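Local coordinates for signal transduction histidine-protein kinase/phosphatase MprB (PDB 6BLK), which probably autophosphorylates a histidine with ATP as the sensor kinase of a mycobacterial two-component system, and is represented here by its ATP-binding catalytic domain, at residues G90-E95 with S106-S111; H6-M11 with Q39-S44; R24-I29 with N57-S62. One frame throughout, in Å; residues are numbered along the deposited sequence.

Contact 1 (G90-E95 with S106-S111). With ATP (adenosine-5'-triphosphate), chain E.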
loop_
_atom_site.group_PDB
_atom_site.type_symbol
_atom_site.label_atom_id
_atom_site.label_comp_id
_atom_site.label_asym_id
_atom_site.label_seq_id
_atom_site.Cartn_x
_atom_site.Cartn_y
_atom_site.Cartn_z
ATOM N N GLY A 90 -1.070 -13.003 -5.802
ATOM C CA GLY A 90 -1.961 -12.871 -4.675
ATOM C C GLY A 90 -1.438 -13.615 -3.459
ATOM O O GLY A 90 -0.623 -14.524 -3.546
ATOM N N ILE A 91 -1.924 -13.206 -2.300
ATOM C CA ILE A 91 -1.592 -13.859 -1.033
ATOM C C ILE A 91 -2.805 -14.685 -0.616
ATOM O O ILE A 91 -3.888 -14.117 -0.433
ATOM C CB ILE A 91 -1.214 -12.838 0.048
ATOM C CG1 ILE A 91 0.099 -12.141 -0.346
ATOM C CG2 ILE A 91 -1.083 -13.532 1.419
ATOM C CD1 ILE A 91 0.473 -10.940 0.514
ATOM N N PRO A 92 -2.674 -16.005 -0.469
ATOM C CA PRO A 92 -3.861 -16.850 -0.260
ATOM C C PRO A 92 -4.464 -16.650 1.121
ATOM O O PRO A 92 -3.798 -16.148 2.039
ATOM C CB PRO A 92 -3.308 -18.276 -0.420
ATOM C CG PRO A 92 -1.864 -18.155 -0.029
ATOM C CD PRO A 92 -1.425 -16.782 -0.465
ATOM N N PRO A 93 -5.727 -17.049 1.315
ATOM C CA PRO A 93 -6.411 -16.737 2.582
ATOM C C PRO A 93 -5.686 -17.189 3.835
ATOM O O PRO A 93 -5.695 -16.456 4.832
ATOM C CB PRO A 93 -7.755 -17.463 2.426
ATOM C CG PRO A 93 -7.950 -17.548 0.968
ATOM C CD PRO A 93 -6.628 -17.733 0.370
ATOM N N GLN A 94 -5.077 -18.373 3.827
ATOM C CA GLN A 94 -4.514 -18.935 5.051
ATOM C C GLN A 94 -3.291 -18.164 5.542
ATOM O O GLN A 94 -3.029 -18.148 6.751
ATOM C CB GLN A 94 -4.166 -20.418 4.840
ATOM C CG GLN A 94 -3.079 -20.726 3.809
ATOM C CD GLN A 94 -3.593 -20.793 2.357
ATOM O OE1 GLN A 94 -4.751 -20.458 2.066
ATOM N NE2 GLN A 94 -2.724 -21.243 1.447
ATOM N N GLU A 95 -2.559 -17.511 4.638
ATOM C CA GLU A 95 -1.389 -16.708 4.973
ATOM C C GLU A 95 -1.732 -15.284 5.388
ATOM O O GLU A 95 -0.830 -14.554 5.812
ATOM C CB GLU A 95 -0.437 -16.630 3.775
ATOM C CG GLU A 95 0.188 -17.949 3.376
ATOM C CD GLU A 95 1.217 -17.805 2.281
ATOM O OE1 GLU A 95 1.204 -16.786 1.542
ATOM O OE2 GLU A 95 2.067 -18.716 2.164
ATOM N N SER A 106 5.762 -15.362 1.528
ATOM C CA SER A 106 4.736 -16.191 0.902
ATOM C C SER A 106 5.340 -17.262 -0.012
ATOM O O SER A 106 6.181 -16.970 -0.862
ATOM C CB SER A 106 3.792 -15.306 0.090
ATOM O OG SER A 106 2.760 -16.075 -0.505
ATOM N N ALA A 107 4.869 -18.499 0.153
ATOM C CA ALA A 107 5.236 -19.576 -0.761
ATOM C C ALA A 107 4.629 -19.391 -2.149
ATOM O O ALA A 107 5.102 -20.027 -3.102
ATOM C CB ALA A 107 4.796 -20.916 -0.179
ATOM N N SER A 108 3.599 -18.533 -2.283
ATOM C CA SER A 108 2.947 -18.279 -3.576
ATOM C C SER A 108 3.701 -17.282 -4.439
ATOM O O SER A 108 3.437 -17.195 -5.646
ATOM C CB SER A 108 1.514 -17.740 -3.377
ATOM O OG SER A 108 0.665 -18.683 -2.735
ATOM N N ALA A 109 4.599 -16.509 -3.849
ATOM C CA ALA A 109 5.296 -15.438 -4.535
ATOM C C ALA A 109 6.746 -15.844 -4.734
ATOM O O ALA A 109 7.345 -16.473 -3.857
ATOM C CB ALA A 109 5.209 -14.135 -3.734
ATOM N N ARG A 110 7.310 -15.490 -5.883
ATOM C CA ARG A 110 8.671 -15.927 -6.172
ATOM C C ARG A 110 9.657 -15.241 -5.230
ATOM O O ARG A 110 9.452 -14.101 -4.797
ATOM C CB ARG A 110 9.017 -15.669 -7.640
ATOM C CG ARG A 110 9.356 -14.252 -8.028
ATOM C CD ARG A 110 9.859 -14.240 -9.477
ATOM N NE ARG A 110 10.257 -12.907 -9.920
ATOM C CZ ARG A 110 11.489 -12.408 -9.826
ATOM N NH1 ARG A 110 12.475 -13.126 -9.293
ATOM N NH2 ARG A 110 11.734 -11.177 -10.273
ATOM N N SER A 111 10.706 -15.970 -4.863
ATOM C CA SER A 111 11.661 -15.463 -3.888
ATOM C C SER A 111 12.485 -14.337 -4.488
ATOM O O SER A 111 13.074 -14.485 -5.567
ATOM C CB SER A 111 12.584 -16.590 -3.401
ATOM O OG SER A 111 13.477 -16.135 -2.384
HETATM P PG ATP E . 11.284 -5.784 2.340
HETATM O O1G ATP E . 9.908 -5.201 2.074
HETATM O O2G ATP E . 11.771 -5.819 3.797
HETATM O O3G ATP E . 12.356 -5.324 1.367
HETATM P PB ATP E . 9.795 -8.140 1.445
HETATM O O1B ATP E . 10.189 -9.593 1.245
HETATM O O2B ATP E . 9.343 -7.298 0.303
HETATM O O3B ATP E . 11.117 -7.371 2.015
HETATM P PA ATP E . 7.318 -7.409 2.839
HETATM O O1A ATP E . 7.070 -7.235 4.334
HETATM O O2A ATP E . 7.192 -6.192 1.956
HETATM O O3A ATP E . 8.793 -8.102 2.735
HETATM O "O5'" ATP E . 6.413 -8.593 2.351
HETATM C "C5'" ATP E . 6.423 -9.836 3.032
HETATM C "C4'" ATP E . 6.206 -10.949 2.013
HETATM O "O4'" ATP E . 4.828 -10.892 1.625
HETATM C "C3'" ATP E . 7.013 -10.893 0.711
HETATM O "O3'" ATP E . 8.311 -11.514 0.841
HETATM C "C2'" ATP E . 6.099 -11.666 -0.221
HETATM O "O2'" ATP E . 6.221 -13.088 -0.030
HETATM C "C1'" ATP E . 4.719 -11.277 0.261
HETATM N N9 ATP E . 4.142 -10.128 -0.461
HETATM C C8 ATP E . 4.006 -8.831 -0.022
HETATM N N7 ATP E . 3.374 -8.079 -0.969
HETATM C C5 ATP E . 3.106 -8.908 -2.002
HETATM C C6 ATP E . 2.433 -8.731 -3.270
HETATM N N6 ATP E . 1.989 -7.512 -3.607
HETATM N N1 ATP E . 2.324 -9.795 -4.063
HETATM C C2 ATP E . 2.796 -11.006 -3.714
HETATM N N3 ATP E . 3.409 -11.247 -2.548
HETATM C C4 ATP E . 3.579 -10.237 -1.664
HETATM O O HOH W 1 1.283 -19.767 -0.372
#
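Glu95 and Ser106 meet side chain to side chain, the carboxylate of one reaching the hydroxyl of the other. The OG of Ser106 donates to OE1 of Glu95 at 2.7 Å, meeting the oxygen on its syn lone pair. Beyond CG the glutamate runs extended (chi2 -174°), which carries its carboxylate across to the turn formed by Ser106 to Ala109. The second carboxylate oxygen faces the backbone there, and the N of Ala107 gives OE2 of Glu95 a weak hydrogen bond of 3.5 Å. Ser106 OG is used twice, since it also accepts from the N of Ser108 at 3.1 Å, an ST turn that ties the serine to the type I beta turn it opens. Both segments belong to the long loop between strand 79-85 and helix 118-128, the loop that in this Bergerat (GHKL) ATPase fold forms the ATP lid, running past the nucleotide. While the hydroxyl of Ser106 serves the loop, its backbone N bonds the ribose O2' of ATP at 2.8 Å. The adenine meets Ile91 through CD1 and Ala109 through CB, the latter 3.6 Å from N3 of ATP. Farther from the nucleotide the packing is slighter: OG of Ser108 lies against the Pro92 ring, 3.6 Å from CD. A water joins that hydroxyl to OE2 of Glu95, its bond to the carboxylate being weak. Pro92 also touches Tyr137 of strand 132-137.

Contact 2 (H6-M11 with Q39-S44)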
loop_
_atom_site.group_PDB
_atom_site.type_symbol
_atom_site.label_atom_id
_atom_site.label_comp_id
_atom_site.label_asym_id
_atom_site.label_seq_id
_atom_site.Cartn_x
_atom_site.Cartn_y
_atom_site.Cartn_z
ATOM N N HIS A 6 2.824 15.601 13.997
ATOM C CA HIS A 6 1.359 15.725 13.958
ATOM C C HIS A 6 1.067 17.000 13.162
ATOM O O HIS A 6 0.788 18.055 13.738
ATOM C CB HIS A 6 0.775 15.789 15.364
ATOM C CG HIS A 6 -0.641 15.316 15.468
ATOM N ND1 HIS A 6 -0.977 13.979 15.456
ATOM C CD2 HIS A 6 -1.807 15.994 15.602
ATOM C CE1 HIS A 6 -2.289 13.853 15.569
ATOM N NE2 HIS A 6 -2.815 15.061 15.658
ATOM N N GLU A 7 1.160 16.914 11.839
ATOM C CA GLU A 7 0.944 18.042 10.946
ATOM C C GLU A 7 0.003 17.653 9.812
ATOM O O GLU A 7 -0.162 16.468 9.514
ATOM C CB GLU A 7 2.269 18.534 10.340
ATOM C CG GLU A 7 3.322 18.975 11.373
ATOM C CD GLU A 7 2.948 20.258 12.121
ATOM O OE1 GLU A 7 2.038 20.983 11.663
ATOM O OE2 GLU A 7 3.570 20.541 13.170
ATOM N N PRO A 8 -0.625 18.628 9.158
ATOM C CA PRO A 8 -1.473 18.305 7.996
ATOM C C PRO A 8 -0.646 17.716 6.867
ATOM O O PRO A 8 0.415 18.240 6.516
ATOM C CB PRO A 8 -2.089 19.658 7.608
ATOM C CG PRO A 8 -1.917 20.519 8.776
ATOM C CD PRO A 8 -0.712 20.056 9.516
ATOM N N VAL A 9 -1.129 16.590 6.323
ATOM C CA VAL A 9 -0.453 15.824 5.268
ATOM C C VAL A 9 -1.392 15.687 4.068
ATOM O O VAL A 9 -2.484 15.113 4.189
ATOM C CB VAL A 9 -0.006 14.435 5.755
ATOM C CG1 VAL A 9 0.634 13.678 4.639
ATOM C CG2 VAL A 9 0.982 14.541 6.908
ATOM N N ASP A 10 -0.958 16.182 2.907
ATOM C CA ASP A 10 -1.705 16.050 1.648
ATOM C C ASP A 10 -1.420 14.679 1.031
ATOM O O ASP A 10 -0.316 14.415 0.576
ATOM C CB ASP A 10 -1.276 17.198 0.732
ATOM C CG ASP A 10 -1.941 17.193 -0.604
ATOM O OD1 ASP A 10 -2.506 16.172 -1.015
ATOM O OD2 ASP A 10 -1.854 18.246 -1.276
ATOM N N MET A 11 -2.408 13.783 1.031
ATOM C CA MET A 11 -2.143 12.427 0.598
ATOM C C MET A 11 -1.915 12.348 -0.904
ATOM O O MET A 11 -1.267 11.403 -1.362
ATOM C CB MET A 11 -3.282 11.480 0.994
ATOM C CG MET A 11 -3.347 11.153 2.482
ATOM S SD MET A 11 -1.820 10.372 3.117
ATOM C CE MET A 11 -1.679 8.894 2.164
ATOM N N GLN A 39 -6.712 14.807 3.345
ATOM C CA GLN A 39 -5.717 15.332 4.274
ATOM C C GLN A 39 -5.740 14.488 5.543
ATOM O O GLN A 39 -6.804 14.234 6.103
ATOM C CB GLN A 39 -5.986 16.799 4.630
ATOM C CG GLN A 39 -5.016 17.354 5.665
ATOM C CD GLN A 39 -5.453 18.680 6.243
ATOM O OE1 GLN A 39 -6.203 18.736 7.216
ATOM N NE2 GLN A 39 -4.996 19.754 5.638
ATOM N N VAL A 40 -4.569 14.012 5.945
ATOM C CA VAL A 40 -4.387 13.235 7.162
ATOM C C VAL A 40 -3.507 14.059 8.087
ATOM O O VAL A 40 -2.598 14.751 7.624
ATOM C CB VAL A 40 -3.737 11.870 6.858
ATOM C CG1 VAL A 40 -3.391 11.131 8.160
ATOM C CG2 VAL A 40 -4.658 11.009 5.950
ATOM N N ILE A 41 -3.784 14.014 9.391
ATOM C CA ILE A 41 -2.927 14.670 10.374
ATOM C C ILE A 41 -1.908 13.638 10.824
ATOM O O ILE A 41 -2.274 12.570 11.325
ATOM C CB ILE A 41 -3.731 15.217 11.568
ATOM C CG1 ILE A 41 -4.893 16.122 11.112
ATOM C CG2 ILE A 41 -2.787 15.969 12.528
ATOM C CD1 ILE A 41 -4.474 17.341 10.362
ATOM N N GLY A 42 -0.645 13.930 10.611
ATOM C CA GLY A 42 0.407 13.043 11.043
ATOM C C GLY A 42 1.758 13.376 10.458
ATOM O O GLY A 42 2.157 14.545 10.348
ATOM N N ASP A 43 2.446 12.321 10.011
ATOM C CA ASP A 43 3.871 12.336 9.724
ATOM C C ASP A 43 4.032 12.008 8.246
ATOM O O ASP A 43 3.906 10.838 7.858
ATOM C CB ASP A 43 4.565 11.321 10.605
ATOM C CG ASP A 43 6.050 11.243 10.370
ATOM O OD1 ASP A 43 6.536 11.769 9.345
ATOM O OD2 ASP A 43 6.727 10.631 11.225
ATOM N N SER A 44 4.311 13.019 7.415
ATOM C CA SER A 44 4.384 12.768 5.973
ATOM C C SER A 44 5.492 11.779 5.622
ATOM O O SER A 44 5.347 10.998 4.682
ATOM C CB SER A 44 4.565 14.079 5.196
ATOM O OG SER A 44 5.782 14.726 5.514
#
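Glu7 and Gly42 exchange backbone hydrogen bonds in both directions, the N of Gly42 reaching the O of Glu7 at 2.8 Å. Val9 and Val40 form the next antiparallel hydrogen-bonded pair. There the N of Val9 lies 2.7 Å from the O of Val40, and Val40 N returns the bond to Val9 O. Pro8, which has no N-H to offer, falls at the non-hydrogen-bonded position opposite Ile41. Weaker CA-H...O contacts supplement the ladder, from Ile41 to the O of Glu7 and from Gln39 to the O of Val9. Outward from the backbone, the CG2 methyl of Ile41 sits over one face of the His6 imidazole, a CH-pi contact 3.4 Å from the ring centroid and displaced toward the rim. The His6 torsion that sets CG opposite the backbone N (chi1 -154°) brings the ring back to this methyl, although its CB points away. CB of Pro8 packs at 3.5 Å against NE2 of the extended Gln39. On the other face, CG2 of Val40 touches CG of Met11 at 3.7 Å, while both methyls of Val9 reach CB of Ser44. This edge pairing of strands 7-10 and 30-40 leads into two helices with Asp10 and Asp43 at their N-cap positions; OD1 of Asp43 bonds Ser45 OG and Gly46 N, while the capping bonds of Asp10 are weak. Val9 and Met11 rest on Leu47 of helix 44-60, and Met11 and Val40 meet Leu153 of strand 147-154.

Contact 3 (R24-I29 with N57-S62). With MG (magnesium ion), chain F; ATP (adenosine-5'-triphosphate), chain E.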
loop_
_atom_site.group_PDB
_atom_site.type_symbol
_atom_site.label_atom_id
_atom_site.label_comp_id
_atom_site.label_asym_id
_atom_site.label_seq_id
_atom_site.Cartn_x
_atom_site.Cartn_y
_atom_site.Cartn_z
ATOM N N ARG A 24 10.485 4.291 -11.448
ATOM C CA ARG A 24 11.851 4.098 -11.934
ATOM C C ARG A 24 12.214 2.620 -11.972
ATOM O O ARG A 24 12.833 2.148 -12.933
ATOM C CB ARG A 24 12.844 4.847 -11.040
ATOM C CG ARG A 24 12.528 6.323 -10.768
ATOM C CD ARG A 24 13.282 6.833 -9.534
ATOM N NE ARG A 24 14.618 7.331 -9.848
ATOM C CZ ARG A 24 15.567 7.555 -8.943
ATOM N NH1 ARG A 24 15.341 7.308 -7.655
ATOM N NH2 ARG A 24 16.752 8.017 -9.327
ATOM N N ARG A 25 11.840 1.874 -10.930
ATOM C CA ARG A 25 12.239 0.480 -10.810
ATOM C C ARG A 25 11.487 -0.436 -11.770
ATOM O O ARG A 25 11.992 -1.518 -12.086
ATOM C CB ARG A 25 12.037 0.009 -9.370
ATOM C CG ARG A 25 12.880 0.773 -8.363
ATOM C CD ARG A 25 12.768 0.201 -6.945
ATOM N NE ARG A 25 13.359 -1.133 -6.826
ATOM C CZ ARG A 25 14.663 -1.390 -6.900
ATOM N NH1 ARG A 25 15.537 -0.410 -7.107
ATOM N NH2 ARG A 25 15.101 -2.635 -6.776
ATOM N N ARG A 26 10.296 -0.033 -12.241
ATOM C CA ARG A 26 9.489 -0.858 -13.153
ATOM C C ARG A 26 8.715 0.081 -14.085
ATOM O O ARG A 26 7.512 0.315 -13.936
ATOM C CB ARG A 26 8.534 -1.785 -12.398
ATOM C CG ARG A 26 9.208 -2.924 -11.610
ATOM C CD ARG A 26 9.616 -4.084 -12.477
ATOM N NE ARG A 26 8.521 -4.523 -13.332
ATOM C CZ ARG A 26 7.709 -5.549 -13.090
ATOM N NH1 ARG A 26 7.833 -6.302 -11.991
ATOM N NH2 ARG A 26 6.753 -5.817 -13.974
ATOM N N SER A 27 9.419 0.605 -15.093
ATOM C CA SER A 27 8.802 1.519 -16.048
ATOM C C SER A 27 7.781 0.839 -16.952
ATOM O O SER A 27 7.032 1.537 -17.645
ATOM C CB SER A 27 9.876 2.163 -16.919
ATOM O OG SER A 27 10.511 1.174 -17.699
ATOM N N ASP A 28 7.739 -0.492 -16.981
ATOM C CA ASP A 28 6.749 -1.187 -17.790
ATOM C C ASP A 28 5.355 -1.203 -17.167
ATOM O O ASP A 28 4.375 -1.434 -17.885
ATOM C CB ASP A 28 7.201 -2.623 -18.017
ATOM C CG ASP A 28 7.336 -3.379 -16.737
ATOM O OD1 ASP A 28 8.126 -2.926 -15.878
ATOM O OD2 ASP A 28 6.626 -4.395 -16.575
ATOM N N ILE A 29 5.236 -0.974 -15.856
ATOM C CA ILE A 29 3.954 -1.148 -15.186
ATOM C C ILE A 29 3.028 -0.002 -15.528
ATOM O O ILE A 29 3.430 1.169 -15.564
ATOM C CB ILE A 29 4.152 -1.255 -13.666
ATOM C CG1 ILE A 29 4.854 -2.565 -13.330
ATOM C CG2 ILE A 29 2.803 -1.136 -12.921
ATOM C CD1 ILE A 29 5.301 -2.663 -11.855
ATOM N N ASN A 57 6.161 -3.537 -3.152
ATOM C CA ASN A 57 5.731 -4.933 -3.239
ATOM C C ASN A 57 4.875 -5.151 -4.465
ATOM O O ASN A 57 5.028 -6.159 -5.174
ATOM C CB ASN A 57 4.945 -5.365 -1.991
ATOM C CG ASN A 57 5.788 -5.390 -0.750
ATOM O OD1 ASN A 57 7.020 -5.494 -0.815
ATOM N ND2 ASN A 57 5.129 -5.286 0.404
ATOM N N ALA A 58 3.982 -4.209 -4.744
ATOM C CA ALA A 58 3.103 -4.366 -5.885
ATOM C C ALA A 58 3.933 -4.459 -7.151
ATOM O O ALA A 58 3.642 -5.273 -8.034
ATOM C CB ALA A 58 2.111 -3.196 -5.957
ATOM N N ALA A 59 4.979 -3.642 -7.246
ATOM C CA ALA A 59 5.840 -3.671 -8.427
ATOM C C ALA A 59 6.661 -4.953 -8.479
ATOM O O ALA A 59 6.784 -5.574 -9.541
ATOM C CB ALA A 59 6.763 -2.451 -8.458
ATOM N N LYS A 60 7.207 -5.377 -7.342
ATOM C CA LYS A 60 8.138 -6.508 -7.343
ATOM C C LYS A 60 7.486 -7.733 -7.943
ATOM O O LYS A 60 8.094 -8.447 -8.769
ATOM C CB LYS A 60 8.629 -6.824 -5.919
ATOM C CG LYS A 60 9.739 -5.916 -5.445
ATOM C CD LYS A 60 9.986 -6.077 -3.938
ATOM C CE LYS A 60 10.561 -7.423 -3.596
ATOM N NZ LYS A 60 10.818 -7.628 -2.111
ATOM N N TRP A 61 6.247 -7.995 -7.539
ATOM C CA TRP A 61 5.536 -9.199 -7.927
ATOM C C TRP A 61 4.532 -8.955 -9.059
ATOM O O TRP A 61 3.711 -9.828 -9.340
ATOM C CB TRP A 61 4.889 -9.832 -6.695
ATOM C CG TRP A 61 5.945 -10.484 -5.821
ATOM C CD1 TRP A 61 6.579 -11.668 -6.058
ATOM C CD2 TRP A 61 6.502 -9.977 -4.590
ATOM N NE1 TRP A 61 7.498 -11.928 -5.063
ATOM C CE2 TRP A 61 7.460 -10.910 -4.143
ATOM C CE3 TRP A 61 6.271 -8.827 -3.826
ATOM C CZ2 TRP A 61 8.200 -10.720 -2.983
ATOM C CZ3 TRP A 61 7.004 -8.643 -2.667
ATOM C CH2 TRP A 61 7.954 -9.585 -2.256
ATOM N N SER A 62 4.604 -7.828 -9.707
ATOM C CA SER A 62 3.830 -7.562 -10.925
ATOM C C SER A 62 4.433 -8.317 -12.097
ATOM O O SER A 62 5.649 -8.259 -12.292
ATOM C CB SER A 62 3.852 -6.099 -11.288
ATOM O OG SER A 62 2.906 -5.336 -10.555
HETATM MG MG MG F . 8.487 -5.413 0.702
HETATM P PG ATP E . 11.284 -5.784 2.340
HETATM O O1G ATP E . 9.908 -5.201 2.074
HETATM O O2G ATP E . 11.771 -5.819 3.797
HETATM O O3G ATP E . 12.356 -5.324 1.367
HETATM P PB ATP E . 9.795 -8.140 1.445
HETATM O O1B ATP E . 10.189 -9.593 1.245
HETATM O O2B ATP E . 9.343 -7.298 0.303
HETATM O O3B ATP E . 11.117 -7.371 2.015
HETATM P PA ATP E . 7.318 -7.409 2.839
HETATM O O1A ATP E . 7.070 -7.235 4.334
HETATM O O2A ATP E . 7.192 -6.192 1.956
HETATM O O3A ATP E . 8.793 -8.102 2.735
HETATM O "O5'" ATP E . 6.413 -8.593 2.351
HETATM C "C5'" ATP E . 6.423 -9.836 3.032
HETATM C "C4'" ATP E . 6.206 -10.949 2.013
HETATM O "O4'" ATP E . 4.828 -10.892 1.625
HETATM C "C3'" ATP E . 7.013 -10.893 0.711
HETATM O "O3'" ATP E . 8.311 -11.514 0.841
HETATM C "C2'" ATP E . 6.099 -11.666 -0.221
HETATM O "O2'" ATP E . 6.221 -13.088 -0.030
HETATM C "C1'" ATP E . 4.719 -11.277 0.261
HETATM N N9 ATP E . 4.142 -10.128 -0.461
HETATM C C8 ATP E . 4.006 -8.831 -0.022
HETATM N N7 ATP E . 3.374 -8.079 -0.969
HETATM C C5 ATP E . 3.106 -8.908 -2.002
HETATM C C6 ATP E . 2.433 -8.731 -3.270
HETATM N N6 ATP E . 1.989 -7.512 -3.607
HETATM N N1 ATP E . 2.324 -9.795 -4.063
HETATM C C2 ATP E . 2.796 -11.006 -3.714
HETATM N N3 ATP E . 3.409 -11.247 -2.548
HETATM C C4 ATP E . 3.579 -10.237 -1.664
HETATM O O HOH W 2 10.450 -7.326 -10.089
HETATM O O HOH W 3 9.898 -4.741 -0.917
HETATM O O HOH W 4 7.851 -3.439 1.076
#
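Arg26 reaches the end of helix 44-60 with its guanidinium, and both terminal nitrogens converge on the carbonyl O of Ser62. NH1 of Arg26 bonds that oxygen at 2.9 Å and NH2 at 3.2 Å, the oxygen lying in the guanidinium plane while NH2 stands well above the carbonyl's own plane. Bends at chi2 and chi3 (-79° and -50°) fold the arginine so that its NE edge turns back to Asp28. NE of Arg26 meets OD1 of Asp28 at 3.0 Å, and NH2 meets OD2 at the same length, a side-on salt bridge through syn lone pairs. Tight packing lies beneath this plane: CD1 of Ile29 sits over the centre of the guanidinium and touches CB of Ala59 at 3.7 Å. Val68 of strand 67-76 continues this buried side, where OG of Ser62 donates to the O of Ala58 at 2.6 Å. The looser side is wetter, a water linking the O of Lys60 to NH1 of Arg26, the latter bond weak. Across the same helix end, Asn57 binds magnesium through OD1 at 2.1 Å and donates to ATP from ND2, NZ of Lys60 bonds O2B of ATP, and Trp61 lays one ring face toward the nucleotide. With Asp28 fixing its rotation and probably balancing part of its charge, the arginine probably helps to hold the chain just after these ligand-binding residues.

Contact 3 is largely buried, whereas contacts 1 and 2 each combine buried residues with exposed ones. Contacts 1 and 3 share the nucleotide and touch each other, the O of Arg110 lying 2.9 Å from NE1 of Trp61, a probable hydrogen bond. Contact 2 stands apart, its centre about 26 Å from that of contact 3 and 32 Å from that of contact 1, on the opposite side of the chain's centre from both. Yet contacts 2 and 3 draw on the same elements, at different ends: helices 11-25 and 44-60 begin beside contact 2 and finish at contact 3. Chemistry follows place: backbone pairing at the sheet edge in contact 2, and in contacts 1 and 3 a charged side chain holding loop residues that bind ATP or lie next to those that do.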